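Local coordinates for E3 ubiquitin-protein ligase TRIM65 (PDB 7JL4) that acts as an E3 ubiquitin ligase in innate immunity, autophagy and microRNA regulation, the chain here being its C-terminal PRY-SPRY (B30.2) domain, at residues A[74-78]-A[154-158]; A[87-93]-A[171-177]; A[110-114]-A[166-170]. One frame throughout, in Å; residues are numbered along the deposited sequence.

Contact 1. Residues A[74-78]-A[154-158]; sequences YWEVR and YSLEP
Tyr74 opens this contact by sending its ring against Leu156 and Tyr154, on the outer face of one sheet of the PRY-SPRY beta sandwich. Strands 72-79 and 150-155 are not neighbours in that sheet: strand 139-145 runs between them, so the segments meet through side chains that reach over it, with Glu76 and Leu156 still 8.7 Å apart at their CA atoms. The Tyr74 side chain leaves its strand on the face that carries Leu156, and chi1 of 175° sets CG beside the carbonyl carbon. Its CE1 edge approaches Tyr154 CD1 at 4.4 Å, a loose touch, while the hydroxyl ends beside the methyls of Leu156, with Tyr74 OH to Leu156 CD2 3.5 Å. Leu156 comes from the opposite direction. Glu76 leaves on the same side as Tyr74, and its chain, extended beyond CG, places OE2 2.7 Å from Tyr74 OH, which donates to the anti lone pair of that oxygen. The Glu76 side chain crosses that of Leu156 at about a right angle, Glu76 OE2 lying 3.7 Å from Leu156 CG. Arg12 pairs with Glu76 OE1 and Trp16 NE1 donates to OE2, so both oxygens of this buried acid are satisfied and the N-terminal helix 10-15 is tied to the sheet; the nearby arginine probably helps to keep the acid ionised. At Arg78 the chain bends at chi3 (-66°) and brings the guanidinium to Glu157, in the loop just past strand 150-155. This salt bridge rests on one short bond, Arg78 NH2 to Glu157 OE2 at 2.9 Å: nearly straight, in the guanidinium plane, yet meeting the oxygen from above the carboxylate plane, the two planes being 50° apart.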
loop_
_atom_site.group_PDB
_atom_site.type_symbol
_atom_site.label_atom_id
_atom_site.label_comp_id
_atom_site.label_asym_id
_atom_site.label_seq_id
_atom_site.Cartn_x
_atom_site.Cartn_y
_atom_site.Cartn_z
ATOM N N TYR A 74 3.734 -7.555 9.088
ATOM C CA TYR A 74 3.866 -7.955 7.688
ATOM C C TYR A 74 2.478 -8.202 7.120
ATOM O O TYR A 74 1.618 -8.769 7.800
ATOM C CB TYR A 74 4.728 -9.230 7.532
ATOM C CG TYR A 74 4.793 -9.760 6.107
ATOM C CD1 TYR A 74 5.649 -9.181 5.172
ATOM C CD2 TYR A 74 3.975 -10.821 5.693
ATOM C CE1 TYR A 74 5.715 -9.673 3.854
ATOM C CE2 TYR A 74 4.009 -11.299 4.369
ATOM C CZ TYR A 74 4.893 -10.703 3.457
ATOM O OH TYR A 74 4.989 -11.148 2.145
ATOM N N TRP A 75 2.266 -7.806 5.867
ATOM C CA TRP A 75 1.010 -8.118 5.197
ATOM C C TRP A 75 1.250 -8.186 3.698
ATOM O O TRP A 75 2.276 -7.719 3.183
ATOM C CB TRP A 75 -0.093 -7.091 5.497
ATOM C CG TRP A 75 0.314 -5.680 5.191
ATOM C CD1 TRP A 75 0.221 -5.034 3.972
ATOM C CD2 TRP A 75 0.926 -4.739 6.097
ATOM N NE1 TRP A 75 0.719 -3.747 4.081
ATOM C CE2 TRP A 75 1.156 -3.542 5.367
ATOM C CE3 TRP A 75 1.278 -4.782 7.455
ATOM C CZ2 TRP A 75 1.732 -2.403 5.948
ATOM C CZ3 TRP A 75 1.866 -3.638 8.042
ATOM C CH2 TRP A 75 2.078 -2.465 7.282
ATOM N N GLU A 76 0.279 -8.790 3.010
ATOM C CA GLU A 76 0.327 -8.970 1.568
ATOM C C GLU A 76 -0.921 -8.384 0.923
ATOM O O GLU A 76 -2.009 -8.395 1.501
ATOM C CB GLU A 76 0.485 -10.454 1.201
ATOM C CG GLU A 76 1.876 -10.978 1.564
ATOM C CD GLU A 76 2.019 -12.481 1.441
ATOM O OE1 GLU A 76 1.033 -13.155 1.077
ATOM O OE2 GLU A 76 3.149 -12.990 1.649
ATOM N N VAL A 77 -0.742 -7.869 -0.287
ATOM C CA VAL A 77 -1.780 -7.189 -1.055
ATOM C C VAL A 77 -1.726 -7.724 -2.478
ATOM O O VAL A 77 -0.630 -7.910 -3.020
ATOM C CB VAL A 77 -1.559 -5.659 -1.065
ATOM C CG1 VAL A 77 -2.602 -4.955 -1.938
ATOM C CG2 VAL A 77 -1.547 -5.091 0.343
ATOM N N ARG A 78 -2.882 -7.953 -3.096
ATOM C CA ARG A 78 -2.928 -8.315 -4.511
ATOM C C ARG A 78 -3.468 -7.159 -5.346
ATOM O O ARG A 78 -4.554 -6.644 -5.070
ATOM C CB ARG A 78 -3.777 -9.554 -4.755
ATOM C CG ARG A 78 -3.818 -9.889 -6.259
ATOM C CD ARG A 78 -4.289 -11.276 -6.562
ATOM N NE ARG A 78 -3.379 -12.324 -6.100
ATOM C CZ ARG A 78 -2.283 -12.708 -6.754
ATOM N NH1 ARG A 78 -1.927 -12.108 -7.883
ATOM N NH2 ARG A 78 -1.531 -13.683 -6.269
ATOM N N TYR A 154 8.188 -6.493 -0.951
ATOM C CA TYR A 154 8.456 -7.779 -1.587
ATOM C C TYR A 154 7.537 -8.009 -2.777
ATOM O O TYR A 154 6.396 -7.541 -2.811
ATOM C CB TYR A 154 8.258 -8.958 -0.617
ATOM C CG TYR A 154 9.317 -9.069 0.462
ATOM C CD1 TYR A 154 9.258 -8.285 1.614
ATOM C CD2 TYR A 154 10.381 -9.950 0.308
ATOM C CE1 TYR A 154 10.252 -8.388 2.614
ATOM C CE2 TYR A 154 11.359 -10.076 1.289
ATOM C CZ TYR A 154 11.290 -9.295 2.430
ATOM O OH TYR A 154 12.285 -9.429 3.363
ATOM N N SER A 155 8.038 -8.764 -3.743
ATOM C CA SER A 155 7.190 -9.472 -4.688
ATOM C C SER A 155 7.157 -10.925 -4.250
ATOM O O SER A 155 8.168 -11.449 -3.780
ATOM C CB SER A 155 7.728 -9.339 -6.117
ATOM O OG SER A 155 6.931 -10.105 -6.996
ATOM N N LEU A 156 5.995 -11.569 -4.347
ATOM C CA LEU A 156 5.906 -12.904 -3.797
ATOM C C LEU A 156 5.726 -13.950 -4.893
ATOM O O LEU A 156 5.812 -15.149 -4.609
ATOM C CB LEU A 156 4.719 -13.036 -2.826
ATOM C CG LEU A 156 5.089 -12.474 -1.433
ATOM C CD1 LEU A 156 6.220 -13.144 -0.656
ATOM C CD2 LEU A 156 5.088 -10.940 -1.333
ATOM N N GLU A 157 5.435 -13.532 -6.127
ATOM C CA GLU A 157 5.259 -14.462 -7.233
ATOM C C GLU A 157 6.107 -13.980 -8.404
ATOM O O GLU A 157 6.097 -12.775 -8.729
ATOM C CB GLU A 157 3.770 -14.622 -7.630
ATOM C CG GLU A 157 3.029 -13.317 -7.897
ATOM C CD GLU A 157 1.602 -13.505 -8.384
ATOM O OE1 GLU A 157 1.237 -12.875 -9.405
ATOM O OE2 GLU A 157 0.849 -14.288 -7.755
ATOM N N PRO A 158 6.889 -14.867 -9.035
ATOM C CA PRO A 158 6.983 -16.304 -8.739
ATOM C C PRO A 158 7.871 -16.709 -7.551
ATOM O O PRO A 158 7.717 -17.834 -7.070
ATOM C CB PRO A 158 7.572 -16.870 -10.025
ATOM C CG PRO A 158 8.431 -15.768 -10.528
ATOM C CD PRO A 158 7.707 -14.499 -10.205
#

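Contact 2. Residues A[87-93]-A[171-177]; sequences GVSYPQL and NQPLTPV
Tyr90 packs its ring along the loop 171-174 and has the greatest buried surface in this contact. Its CG stands anti to the carbonyl carbon (chi1 -69°), which sends the ring out past the end of strand 84-89. Gln172 CB rests 3.6 Å from Tyr90 CD1, and Leu174 CD2 sits 3.8 Å from that same atom. At the far end the phenol oxygen accepts a bond from the backbone, Asn171 N to Tyr90 OH at 3.1 Å, pinning loop to ring. Pro173 O, near the ring plane at its edge, is buried here without a partner.

Val177, at the other end, lays CG1 against the backbone of Gly87, and its CG2 meets Leu93 CD2 tip to tip at 4.0 Å. Leu93 closes the type I turn that starts at Tyr90. Between these ends Leu174 lies with Val88, CD2 to CG2 4.0 Å, on the face turned to the other sheet, where Met142 and Leu144 approach them.

Gly87 and Val177 form one hydrogen-bonded pair, although the bond from Gly87 N is weak; Ser89 and Thr175 form the next, with Thr175 N to Ser89 O at 2.9 Å and nearly straight. Thr175 turns its hydroxyl to Ser67. Two antiparallel strands joined this way, with Val88 and Pro176 as the non-hydrogen-bonded pair between, are neighbours in the six-stranded sheet of the SPRY beta sandwich.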
loop_
_atom_site.group_PDB
_atom_site.type_symbol
_atom_site.label_atom_id
_atom_site.label_comp_id
_atom_site.label_asym_id
_atom_site.label_seq_id
_atom_site.Cartn_x
_atom_site.Cartn_y
_atom_site.Cartn_z
ATOM N N GLY A 87 1.905 1.985 0.414
ATOM C CA GLY A 87 2.767 2.763 1.283
ATOM C C GLY A 87 2.282 2.805 2.716
ATOM O O GLY A 87 1.302 2.156 3.089
ATOM N N VAL A 88 3.004 3.581 3.522
ATOM C CA VAL A 88 2.604 3.904 4.890
ATOM C C VAL A 88 2.835 5.392 5.115
ATOM O O VAL A 88 3.688 6.008 4.462
ATOM C CB VAL A 88 3.389 3.074 5.922
ATOM C CG1 VAL A 88 2.996 1.596 5.806
ATOM C CG2 VAL A 88 4.874 3.262 5.732
ATOM N N SER A 89 2.072 5.979 6.042
ATOM C CA SER A 89 2.196 7.405 6.332
ATOM C C SER A 89 1.987 7.680 7.810
ATOM O O SER A 89 1.290 6.939 8.506
ATOM C CB SER A 89 1.162 8.248 5.573
ATOM O OG SER A 89 -0.154 7.953 6.046
ATOM N N TYR A 90 2.555 8.806 8.257
ATOM C CA TYR A 90 2.209 9.397 9.529
ATOM C C TYR A 90 0.800 9.969 9.422
ATOM O O TYR A 90 0.274 10.124 8.316
ATOM C CB TYR A 90 3.197 10.505 9.879
ATOM C CG TYR A 90 4.595 10.032 10.203
ATOM C CD1 TYR A 90 4.829 8.765 10.767
ATOM C CD2 TYR A 90 5.686 10.865 9.966
ATOM C CE1 TYR A 90 6.142 8.342 11.088
ATOM C CE2 TYR A 90 6.980 10.473 10.287
ATOM C CZ TYR A 90 7.214 9.219 10.823
ATOM O OH TYR A 90 8.525 8.899 11.112
ATOM N N PRO A 91 0.173 10.310 10.553
ATOM C CA PRO A 91 -1.192 10.863 10.507
ATOM C C PRO A 91 -1.349 12.171 9.727
ATOM O O PRO A 91 -2.482 12.523 9.385
ATOM C CB PRO A 91 -1.531 11.079 11.991
ATOM C CG PRO A 91 -0.659 10.097 12.733
ATOM C CD PRO A 91 0.613 10.030 11.943
ATOM N N GLN A 92 -0.283 12.923 9.457
ATOM C CA GLN A 92 -0.458 14.247 8.863
ATOM C C GLN A 92 -0.578 14.232 7.341
ATOM O O GLN A 92 -0.631 15.308 6.736
ATOM C CB GLN A 92 0.687 15.177 9.262
ATOM N N LEU A 93 -0.627 13.066 6.712
ATOM C CA LEU A 93 -0.634 13.017 5.256
ATOM C C LEU A 93 -1.818 13.811 4.713
ATOM O O LEU A 93 -2.959 13.560 5.119
ATOM C CB LEU A 93 -0.690 11.575 4.757
ATOM C CG LEU A 93 -0.645 11.393 3.240
ATOM C CD1 LEU A 93 0.725 11.799 2.685
ATOM C CD2 LEU A 93 -0.964 9.951 2.845
ATOM N N ASN A 171 8.712 8.054 14.096
ATOM C CA ASN A 171 8.417 8.751 15.352
ATOM C C ASN A 171 6.935 9.031 15.588
ATOM O O ASN A 171 6.597 9.772 16.530
ATOM C CB ASN A 171 9.205 10.061 15.445
ATOM C CG ASN A 171 8.806 11.086 14.384
ATOM O OD1 ASN A 171 7.837 10.911 13.641
ATOM N ND2 ASN A 171 9.548 12.185 14.337
ATOM N N GLN A 172 6.058 8.457 14.781
ATOM C CA GLN A 172 4.613 8.477 14.934
ATOM C C GLN A 172 4.117 7.134 14.433
ATOM O O GLN A 172 4.838 6.443 13.705
ATOM C CB GLN A 172 3.957 9.600 14.120
ATOM C CG GLN A 172 3.877 10.910 14.856
ATOM C CD GLN A 172 3.315 12.027 14.021
ATOM O OE1 GLN A 172 3.929 12.484 13.053
ATOM N NE2 GLN A 172 2.102 12.444 14.359
ATOM N N PRO A 173 2.892 6.735 14.805
ATOM C CA PRO A 173 2.290 5.528 14.217
ATOM C C PRO A 173 2.152 5.636 12.708
ATOM O O PRO A 173 1.898 6.714 12.166
ATOM C CB PRO A 173 0.906 5.459 14.881
ATOM C CG PRO A 173 1.083 6.199 16.200
ATOM C CD PRO A 173 2.030 7.344 15.837
ATOM N N LEU A 174 2.316 4.498 12.029
ATOM C CA LEU A 174 2.240 4.418 10.569
ATOM C C LEU A 174 0.952 3.723 10.155
ATOM O O LEU A 174 0.624 2.641 10.675
ATOM C CB LEU A 174 3.418 3.642 9.984
ATOM C CG LEU A 174 4.763 4.305 10.151
ATOM C CD1 LEU A 174 5.820 3.254 9.976
ATOM C CD2 LEU A 174 4.918 5.395 9.071
ATOM N N THR A 175 0.234 4.336 9.224
ATOM C CA THR A 175 -0.999 3.763 8.684
ATOM C C THR A 175 -0.783 3.367 7.233
ATOM O O THR A 175 -0.310 4.204 6.451
ATOM C CB THR A 175 -2.140 4.797 8.778
ATOM O OG1 THR A 175 -2.330 5.187 10.150
ATOM C CG2 THR A 175 -3.436 4.189 8.283
ATOM N N PRO A 176 -1.083 2.128 6.826
ATOM C CA PRO A 176 -0.996 1.779 5.404
ATOM C C PRO A 176 -1.894 2.681 4.564
ATOM O O PRO A 176 -3.022 3.006 4.960
ATOM C CB PRO A 176 -1.493 0.328 5.359
ATOM C CG PRO A 176 -1.287 -0.213 6.772
ATOM C CD PRO A 176 -1.526 0.989 7.667
ATOM N N VAL A 177 -1.402 3.054 3.374
ATOM C CA VAL A 177 -2.132 3.963 2.499
ATOM C C VAL A 177 -1.794 3.593 1.054
ATOM O O VAL A 177 -0.693 3.124 0.764
ATOM C CB VAL A 177 -1.802 5.435 2.838
ATOM C CG1 VAL A 177 -0.296 5.713 2.676
ATOM C CG2 VAL A 177 -2.652 6.391 1.993
#

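Contact 3. Residues A[110-114]-A[166-170]; sequences SSWGL and FHALF. Unlike the reference sequence in segment 110-114: Ser110 (reference Cys).
Trp112 meets two phenylalanines, each in an edge-to-face (T-shaped) stack, but with opposite roles. Toward Phe166 the indole offers its edge: Trp112 CD1 points at the face of the Phe166 ring, 3.6 Å from Phe166 CG, and the five-membered ring is inclined at 68° to that face. Toward Phe170 the indole offers its own face. There CE1 of Phe170 comes down over the six-membered ring, 3.6 Å from Trp112 CH2 and displaced toward the rim, with the planes at 74° and the centroids 4.9 Å apart.

Ala168 CB lies 3.8 Å from Trp112 CZ2 and also over one face of Phe170. The indole torsion (chi1 -66°, CG anti to the carbonyl carbon) aims the ring at the 166-170 segment. Its N-H is satisfied as well: a water lying in the indole plane accepts from Trp112 NE1 at 2.9 Å and donates to His167 O at 2.8 Å. One molecule thereby ties the ring to the backbone and helps fix its rotation. Beside the cluster, Gly113 O approaches the rim of Phe166, 3.9 Å from CE2.

Trp112, Phe166 and Phe170 thus form an aromatic cluster joining the two sheets of the SPRY beta sandwich, and it extends further, since His125 stacks on Trp112 and Tyr90 meets it edge-to-face. Strand 111-116, in the six-stranded sheet between 84-89 and 120-125, is linked to 161-167, an outermost strand of the seven-stranded sheet, and to the loop following it; Leu151 of the adjoining strand 150-155 also touches the indole.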
loop_
_atom_site.group_PDB
_atom_site.type_symbol
_atom_site.label_atom_id
_atom_site.label_comp_id
_atom_site.label_asym_id
_atom_site.label_seq_id
_atom_site.Cartn_x
_atom_site.Cartn_y
_atom_site.Cartn_z
ATOM N N SER A 110 6.554 12.530 5.310
ATOM C CA SER A 110 5.663 11.809 6.236
ATOM C C SER A 110 5.166 10.478 5.689
ATOM O O SER A 110 4.365 9.801 6.358
ATOM C CB SER A 110 4.465 12.695 6.611
ATOM O OG SER A 110 3.714 13.024 5.443
ATOM N N SER A 111 5.634 10.062 4.514
ATOM C CA SER A 111 5.152 8.825 3.933
ATOM C C SER A 111 6.234 8.185 3.087
ATOM O O SER A 111 7.214 8.827 2.685
ATOM C CB SER A 111 3.883 9.076 3.119
ATOM O OG SER A 111 4.141 9.992 2.088
ATOM N N TRP A 112 6.046 6.898 2.835
ATOM C CA TRP A 112 6.981 6.079 2.072
ATOM C C TRP A 112 6.134 5.155 1.210
ATOM O O TRP A 112 5.140 4.612 1.701
ATOM C CB TRP A 112 7.851 5.216 3.032
ATOM C CG TRP A 112 8.809 5.970 3.929
ATOM C CD1 TRP A 112 10.164 6.083 3.770
ATOM C CD2 TRP A 112 8.490 6.666 5.149
ATOM N NE1 TRP A 112 10.710 6.810 4.817
ATOM C CE2 TRP A 112 9.705 7.185 5.669
ATOM C CE3 TRP A 112 7.307 6.877 5.866
ATOM C CZ2 TRP A 112 9.759 7.925 6.857
ATOM C CZ3 TRP A 112 7.357 7.625 7.029
ATOM C CH2 TRP A 112 8.573 8.138 7.516
ATOM N N GLY A 113 6.511 4.937 -0.049
ATOM C CA GLY A 113 5.655 4.138 -0.911
ATOM C C GLY A 113 6.410 3.481 -2.047
ATOM O O GLY A 113 7.565 3.808 -2.323
ATOM N N LEU A 114 5.759 2.485 -2.655
ATOM C CA LEU A 114 6.283 1.774 -3.816
ATOM C C LEU A 114 5.194 1.816 -4.868
ATOM O O LEU A 114 4.120 1.242 -4.663
ATOM C CB LEU A 114 6.632 0.314 -3.498
ATOM C CG LEU A 114 7.315 -0.412 -4.671
ATOM C CD1 LEU A 114 8.763 -0.001 -4.756
ATOM C CD2 LEU A 114 7.210 -1.921 -4.552
ATOM N N PHE A 166 13.488 0.845 2.786
ATOM C CA PHE A 166 13.719 2.139 3.420
ATOM C C PHE A 166 14.111 1.943 4.877
ATOM O O PHE A 166 13.590 1.051 5.555
ATOM C CB PHE A 166 12.460 3.011 3.405
ATOM C CG PHE A 166 12.044 3.485 2.040
ATOM C CD1 PHE A 166 12.685 4.566 1.455
ATOM C CD2 PHE A 166 10.954 2.909 1.387
ATOM C CE1 PHE A 166 12.272 5.043 0.198
ATOM C CE2 PHE A 166 10.529 3.393 0.133
ATOM C CZ PHE A 166 11.194 4.447 -0.442
ATOM N N HIS A 167 14.989 2.819 5.368
ATOM C CA HIS A 167 15.284 2.905 6.793
ATOM C C HIS A 167 14.868 4.267 7.325
ATOM O O HIS A 167 15.039 5.279 6.649
ATOM C CB HIS A 167 16.756 2.683 7.094
ATOM C CG HIS A 167 17.061 2.739 8.557
ATOM N ND1 HIS A 167 17.860 3.709 9.114
ATOM C CD2 HIS A 167 16.643 1.962 9.584
ATOM C CE1 HIS A 167 17.939 3.516 10.421
ATOM N NE2 HIS A 167 17.200 2.466 10.731
ATOM N N ALA A 168 14.319 4.297 8.537
ATOM C CA ALA A 168 13.897 5.560 9.132
ATOM C C ALA A 168 13.777 5.364 10.630
ATOM O O ALA A 168 13.537 4.256 11.099
ATOM C CB ALA A 168 12.548 6.028 8.588
ATOM N N LEU A 169 13.881 6.463 11.369
ATOM C CA LEU A 169 13.576 6.443 12.803
ATOM C C LEU A 169 12.133 6.908 12.970
ATOM O O LEU A 169 11.853 8.066 13.270
ATOM C CB LEU A 169 14.563 7.318 13.559
ATOM C CG LEU A 169 16.021 6.872 13.395
ATOM C CD1 LEU A 169 16.892 7.471 14.481
ATOM C CD2 LEU A 169 16.139 5.344 13.419
ATOM N N PHE A 170 11.202 5.979 12.751
ATOM C CA PHE A 170 9.780 6.317 12.739
ATOM C C PHE A 170 9.350 6.872 14.094
ATOM O O PHE A 170 9.597 6.251 15.127
ATOM C CB PHE A 170 8.955 5.077 12.387
ATOM C CG PHE A 170 9.235 4.530 11.012
ATOM C CD1 PHE A 170 8.839 5.231 9.879
ATOM C CD2 PHE A 170 9.883 3.317 10.859
ATOM C CE1 PHE A 170 9.077 4.717 8.586
ATOM C CE2 PHE A 170 10.150 2.795 9.579
ATOM C CZ PHE A 170 9.747 3.499 8.441
HETATM O O HOH W 1 13.535 7.114 5.174
#

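In the fold
Contacts 2 and 3, their centres 9 Å apart, share the six-stranded sheet: strands 84-89 and 111-116 lie side by side, with probable backbone hydrogen bonds from Tyr90 N to Ser110 O (2.8 Å) and from Val88 N to Trp112 O (3.0 Å). The chain leaving Phe170 passes straight into 171-177, so Tyr90 OH also packs on Phe170 CA. Contact 1 belongs to the seven-stranded sheet, about 20 Å from contact 2 between centres. Even so Trp75 spans the sandwich, CZ2 reaching Pro176 CG at 3.8 Å. Contacts 1 and 3 are 18 Å apart between centres, nearest atoms about 6 Å, yet strands 150-155 and 161-167 are neighbours in the seven-stranded sheet.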